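Local coordinates for beta-L-arabinobiosidase (Bacteroides thetaiotaomicron, PDB 5MQR), which is probably a glycoside hydrolase of a gut bacterium that acts in the breakdown of complex plant pectin, at residues H208-E212 with K213-Y217; A426-N430 with W431-S435. One frame throughout, in Å; residues are numbered along the deposited sequence.

Contact 1. Residues H208-E212 with K213-Y217; sequences HGFNE and KNTDY
Asn-211 and Asn-214 close a tight turn in the surface loop that leads from strand 202-206 to helix 226-236, within the N-terminal beta-propeller part of the chain. The side-chain amide of Asn-214 lies back along the preceding backbone and uses both its ends there. OD1 of Asn-214 accepts from the N of Asn-211 at 2.9 Å, a nearly straight bond (162° at the hydrogen), while ND2 of Asn-214 donates to the O of Gly-209 at 3.0 Å, in the carbonyl plane and on a lone pair. With CG set between the backbone N and the carbonyl carbon (chi1 67°), the amide can fold over the chain in this way, and the two bonds fix its rotation.

In the backbone, Asn-214 N donates to Asn-211 O at 3.3 Å, and the torsions of Glu-212 and Lys-213 fit a type I beta turn. Asn-211 O also takes the OG1 hydroxyl of Thr-215 at 2.7 Å, the two donors coming from opposite faces of the carbonyl plane. Asn-211 OD1 receives a weak bond from Lys-213 N at 3.0 Å, an Asx turn. The amides of Asn-211 and Asn-214 stack with their planes 8° apart. Beside them, CG2 of Thr-215 meets CD2 of Phe-210 obliquely at 4.1 Å, and Thr-215 also packs on Phe-203 and Tyr-206 of strand 202-206.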
loop_
_atom_site.group_PDB
_atom_site.type_symbol
_atom_site.label_atom_id
_atom_site.label_comp_id
_atom_site.label_asym_id
_atom_site.label_seq_id
_atom_site.Cartn_x
_atom_site.Cartn_y
_atom_site.Cartn_z
ATOM N N HIS A 208 -24.549 -28.843 -37.342
ATOM C CA HIS A 208 -25.186 -29.996 -38.000
ATOM C C HIS A 208 -25.900 -29.553 -39.263
ATOM O O HIS A 208 -26.562 -28.520 -39.276
ATOM C CB HIS A 208 -26.179 -30.727 -37.065
ATOM C CG HIS A 208 -27.351 -29.888 -36.645
ATOM N ND1 HIS A 208 -28.522 -29.807 -37.377
ATOM C CD2 HIS A 208 -27.522 -29.080 -35.575
ATOM C CE1 HIS A 208 -29.359 -28.986 -36.772
ATOM N NE2 HIS A 208 -28.775 -28.536 -35.675
ATOM N N GLY A 209 -25.721 -30.310 -40.330
ATOM C CA GLY A 209 -26.353 -29.994 -41.598
ATOM C C GLY A 209 -25.490 -29.154 -42.510
ATOM O O GLY A 209 -25.736 -29.129 -43.709
ATOM N N PHE A 210 -24.483 -28.471 -41.956
ATOM C CA PHE A 210 -23.486 -27.771 -42.767
ATOM C C PHE A 210 -22.189 -28.571 -42.922
ATOM O O PHE A 210 -21.788 -29.316 -42.042
ATOM C CB PHE A 210 -23.220 -26.378 -42.207
ATOM C CG PHE A 210 -24.412 -25.476 -42.309
ATOM C CD1 PHE A 210 -25.353 -25.424 -41.287
ATOM C CD2 PHE A 210 -24.622 -24.720 -43.446
ATOM C CE1 PHE A 210 -26.459 -24.600 -41.391
ATOM C CE2 PHE A 210 -25.734 -23.900 -43.557
ATOM C CZ PHE A 210 -26.652 -23.838 -42.530
ATOM N N ASN A 211 -21.553 -28.399 -44.073
ATOM C CA ASN A 211 -20.348 -29.135 -44.423
ATOM C C ASN A 211 -19.621 -28.392 -45.544
ATOM O O ASN A 211 -20.062 -27.306 -45.959
ATOM C CB ASN A 211 -20.728 -30.561 -44.828
ATOM C CG ASN A 211 -21.819 -30.592 -45.869
ATOM O OD1 ASN A 211 -21.637 -30.117 -46.984
ATOM N ND2 ASN A 211 -22.969 -31.135 -45.504
ATOM N N GLU A 212 -18.519 -28.971 -46.029
ATOM C CA GLU A 212 -17.716 -28.378 -47.107
ATOM C C GLU A 212 -18.533 -28.060 -48.361
ATOM O O GLU A 212 -18.295 -27.046 -49.015
ATOM C CB GLU A 212 -16.556 -29.304 -47.505
ATOM C CG GLU A 212 -15.580 -29.657 -46.393
ATOM C CD GLU A 212 -14.164 -29.858 -46.910
ATOM O OE1 GLU A 212 -13.504 -28.848 -47.290
ATOM O OE2 GLU A 212 -13.708 -31.014 -46.928
ATOM N N LYS A 213 -19.499 -28.918 -48.688
ATOM C CA LYS A 213 -20.258 -28.780 -49.930
ATOM C C LYS A 213 -21.334 -27.697 -49.949
ATOM O O LYS A 213 -21.774 -27.344 -51.033
ATOM C CB LYS A 213 -20.840 -30.133 -50.340
ATOM C CG LYS A 213 -19.735 -31.144 -50.637
ATOM C CD LYS A 213 -20.255 -32.408 -51.303
ATOM C CE LYS A 213 -19.187 -33.087 -52.159
ATOM N NZ LYS A 213 -19.841 -33.948 -53.189
ATOM N N ASN A 214 -21.738 -27.171 -48.782
ATOM C CA ASN A 214 -22.750 -26.091 -48.711
ATOM C C ASN A 214 -22.332 -24.832 -47.888
ATOM O O ASN A 214 -23.185 -24.067 -47.430
ATOM C CB ASN A 214 -24.089 -26.658 -48.201
ATOM C CG ASN A 214 -24.033 -27.116 -46.748
ATOM O OD1 ASN A 214 -23.080 -26.860 -46.015
ATOM N ND2 ASN A 214 -25.066 -27.801 -46.329
ATOM N N THR A 215 -21.033 -24.641 -47.698
ATOM C CA THR A 215 -20.493 -23.454 -47.051
ATOM C C THR A 215 -19.537 -22.722 -47.994
ATOM O O THR A 215 -19.029 -23.299 -48.960
ATOM C CB THR A 215 -19.778 -23.804 -45.739
ATOM O OG1 THR A 215 -18.845 -24.870 -45.955
ATOM C CG2 THR A 215 -20.782 -24.226 -44.685
ATOM N N ASP A 216 -19.301 -21.445 -47.691
ATOM C CA ASP A 216 -18.656 -20.506 -48.616
ATOM C C ASP A 216 -17.189 -20.202 -48.314
ATOM O O ASP A 216 -16.611 -19.326 -48.937
ATOM C CB ASP A 216 -19.461 -19.203 -48.644
ATOM C CG ASP A 216 -20.884 -19.406 -49.138
ATOM O OD1 ASP A 216 -21.093 -20.262 -50.016
ATOM O OD2 ASP A 216 -21.797 -18.704 -48.659
ATOM N N TYR A 217 -16.598 -20.906 -47.353
ATOM C CA TYR A 217 -15.157 -20.859 -47.117
ATOM C C TYR A 217 -14.685 -22.297 -46.933
ATOM O O TYR A 217 -15.430 -23.115 -46.423
ATOM C CB TYR A 217 -14.818 -20.059 -45.856
ATOM C CG TYR A 217 -15.190 -18.600 -45.913
ATOM C CD1 TYR A 217 -14.636 -17.749 -46.878
ATOM C CD2 TYR A 217 -16.098 -18.062 -45.010
ATOM C CE1 TYR A 217 -14.994 -16.396 -46.939
ATOM C CE2 TYR A 217 -16.451 -16.718 -45.045
ATOM C CZ TYR A 217 -15.907 -15.880 -46.009
ATOM O OH TYR A 217 -16.273 -14.539 -46.027
#

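Contact 2. Residues A426-N430 with W431-S435; sequences AELTN and WNIYS
Leu-428 and Trp-431 are joined first through the backbone: Trp-431 N donates to Leu-428 O at 3.2 Å, closing a type I beta turn from Leu-428 to Trp-431. The bond is fairly straight at the hydrogen (162°), but the donor stands well above the carbonyl plane. Leu-428 is also the centre of an inverse gamma turn, marked by a weak bond from Thr-429 N to Glu-427 O, so the two turns overlap at Leu-428 and Thr-429.

The apolar contacts are made by Leu-428. Its CB lies 4.1 Å from CB of Trp-431, oblique to the indole, and its CD1 reaches CD1 of Ile-433, also at 4.1 Å, the two side chains crossing at about a right angle. The Trp-431 CG is anti to the carbonyl carbon (chi1 -79°), which leaves Trp-431 CD1 3.7 Å from Asn-430 C. With an alanine in place of Trp-431, a gap would probably open beside Leu-428 and Leu-448, and Asp-417 would be left without its NE1 donor.

Among polar groups, a water lies 2.7 Å from Asn-430 O and 2.7 Å from Asn-432 OD1, placed to donate to either; Asn-432 OD1 is also bonded by Gly-50 N. Strand 431-435 runs between strands 52-57 and 460-468 of a mixed sheet, parallel to the first and antiparallel to the second, while Leu-428 and Trp-431 both pack on Leu-448 of strand 447-452.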
loop_
_atom_site.group_PDB
_atom_site.type_symbol
_atom_site.label_atom_id
_atom_site.label_comp_id
_atom_site.label_asym_id
_atom_site.label_seq_id
_atom_site.Cartn_x
_atom_site.Cartn_y
_atom_site.Cartn_z
ATOM N N ALA A 426 -0.074 7.855 -20.881
ATOM C CA ALA A 426 0.343 6.566 -20.340
ATOM C C ALA A 426 1.273 6.704 -19.143
ATOM O O ALA A 426 1.351 5.781 -18.342
ATOM C CB ALA A 426 1.027 5.714 -21.412
ATOM N N GLU A 427 2.001 7.819 -19.030
ATOM C CA GLU A 427 2.887 8.054 -17.883
ATOM C C GLU A 427 2.214 8.745 -16.691
ATOM O O GLU A 427 2.854 8.946 -15.648
ATOM C CB GLU A 427 4.131 8.835 -18.326
ATOM C CG GLU A 427 5.105 8.038 -19.190
ATOM C CD GLU A 427 6.080 8.942 -19.903
ATOM O OE1 GLU A 427 6.944 9.540 -19.226
ATOM O OE2 GLU A 427 5.969 9.077 -21.145
ATOM N N LEU A 428 0.939 9.104 -16.825
ATOM C CA LEU A 428 0.171 9.652 -15.706
ATOM C C LEU A 428 -0.414 8.543 -14.835
ATOM O O LEU A 428 -1.633 8.360 -14.740
ATOM C CB LEU A 428 -0.904 10.615 -16.185
ATOM C CG LEU A 428 -0.403 11.816 -16.987
ATOM C CD1 LEU A 428 -1.555 12.774 -17.290
ATOM C CD2 LEU A 428 0.711 12.559 -16.277
ATOM N N THR A 429 0.506 7.867 -14.153
ATOM C CA THR A 429 0.249 6.722 -13.266
ATOM C C THR A 429 -0.622 7.077 -12.052
ATOM O O THR A 429 -1.320 6.228 -11.523
ATOM C CB THR A 429 1.609 6.123 -12.760
ATOM O OG1 THR A 429 2.441 7.170 -12.232
ATOM C CG2 THR A 429 2.376 5.440 -13.892
ATOM N N ASN A 430 -0.554 8.322 -11.610
ATOM C CA ASN A 430 -1.312 8.802 -10.465
ATOM C C ASN A 430 -2.627 9.520 -10.821
ATOM O O ASN A 430 -3.289 10.050 -9.914
ATOM C CB ASN A 430 -0.442 9.765 -9.661
ATOM C CG ASN A 430 0.741 9.086 -9.033
ATOM O OD1 ASN A 430 0.611 8.065 -8.345
ATOM N ND2 ASN A 430 1.905 9.652 -9.246
ATOM N N TRP A 431 -2.996 9.551 -12.104
ATOM C CA TRP A 431 -4.225 10.220 -12.539
ATOM C C TRP A 431 -5.208 9.224 -13.098
ATOM O O TRP A 431 -4.826 8.321 -13.813
ATOM C CB TRP A 431 -3.920 11.293 -13.558
ATOM C CG TRP A 431 -3.404 12.523 -12.930
ATOM C CD1 TRP A 431 -2.122 12.765 -12.547
ATOM C CD2 TRP A 431 -4.156 13.679 -12.573
ATOM N NE1 TRP A 431 -2.017 14.017 -11.990
ATOM C CE2 TRP A 431 -3.253 14.605 -11.996
ATOM C CE3 TRP A 431 -5.508 14.043 -12.717
ATOM C CZ2 TRP A 431 -3.653 15.863 -11.543
ATOM C CZ3 TRP A 431 -5.912 15.293 -12.281
ATOM C CH2 TRP A 431 -4.985 16.195 -11.688
ATOM N N ASN A 432 -6.465 9.371 -12.704
ATOM C CA ASN A 432 -7.574 8.639 -13.303
ATOM C C ASN A 432 -8.100 9.469 -14.460
ATOM O O ASN A 432 -8.280 10.668 -14.320
ATOM C CB ASN A 432 -8.638 8.370 -12.259
ATOM C CG ASN A 432 -8.143 7.390 -11.207
ATOM O OD1 ASN A 432 -7.080 7.588 -10.605
ATOM N ND2 ASN A 432 -8.851 6.297 -11.045
ATOM N N ILE A 433 -8.259 8.838 -15.616
ATOM C CA ILE A 433 -8.523 9.534 -16.855
ATOM C C ILE A 433 -9.704 8.848 -17.560
ATOM O O ILE A 433 -9.750 7.624 -17.689
ATOM C CB ILE A 433 -7.252 9.555 -17.737
ATOM C CG1 ILE A 433 -6.186 10.448 -17.113
ATOM C CG2 ILE A 433 -7.552 10.076 -19.132
ATOM C CD1 ILE A 433 -4.870 10.380 -17.840
ATOM N N TYR A 434 -10.646 9.677 -17.998
ATOM C CA TYR A 434 -11.811 9.288 -18.768
ATOM C C TYR A 434 -11.723 10.081 -20.065
ATOM O O TYR A 434 -11.841 11.305 -20.039
ATOM C CB TYR A 434 -13.074 9.665 -17.982
ATOM C CG TYR A 434 -14.354 9.351 -18.711
ATOM C CD1 TYR A 434 -14.812 8.036 -18.830
ATOM C CD2 TYR A 434 -15.113 10.360 -19.269
ATOM C CE1 TYR A 434 -16.000 7.748 -19.495
ATOM C CE2 TYR A 434 -16.289 10.075 -19.935
ATOM C CZ TYR A 434 -16.731 8.771 -20.055
ATOM O OH TYR A 434 -17.894 8.495 -20.749
ATOM N N SER A 435 -11.505 9.391 -21.189
ATOM C CA SER A 435 -11.117 10.033 -22.440
ATOM C C SER A 435 -11.930 9.509 -23.648
ATOM O O SER A 435 -11.502 8.584 -24.347
ATOM C CB SER A 435 -9.612 9.891 -22.651
ATOM O OG SER A 435 -9.197 10.705 -23.721
HETATM O O HOH W 1 -5.680 9.274 -9.049
#

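In the fold
Both contacts are local turns, in series along the chain and far apart in space: their centres are about 49 Å apart and their nearest atoms about 32 Å. Contact 1 is peripheral, its centre about 57 Å from the centre of the chain, and no touching residue in it is buried. Contact 2 is mostly buried, its centre about 19 Å from that of the chain. In contact 2 the side chain of Asn-432 is about 13 Å from a sodium ion, and Tyr-434 OH hydrogen-bonds Asp-457, a calcium ligand. Asn-430 ND2 binds a buffer molecule, probably from the crystallisation liquor. Neither contact contains an identified catalytic residue.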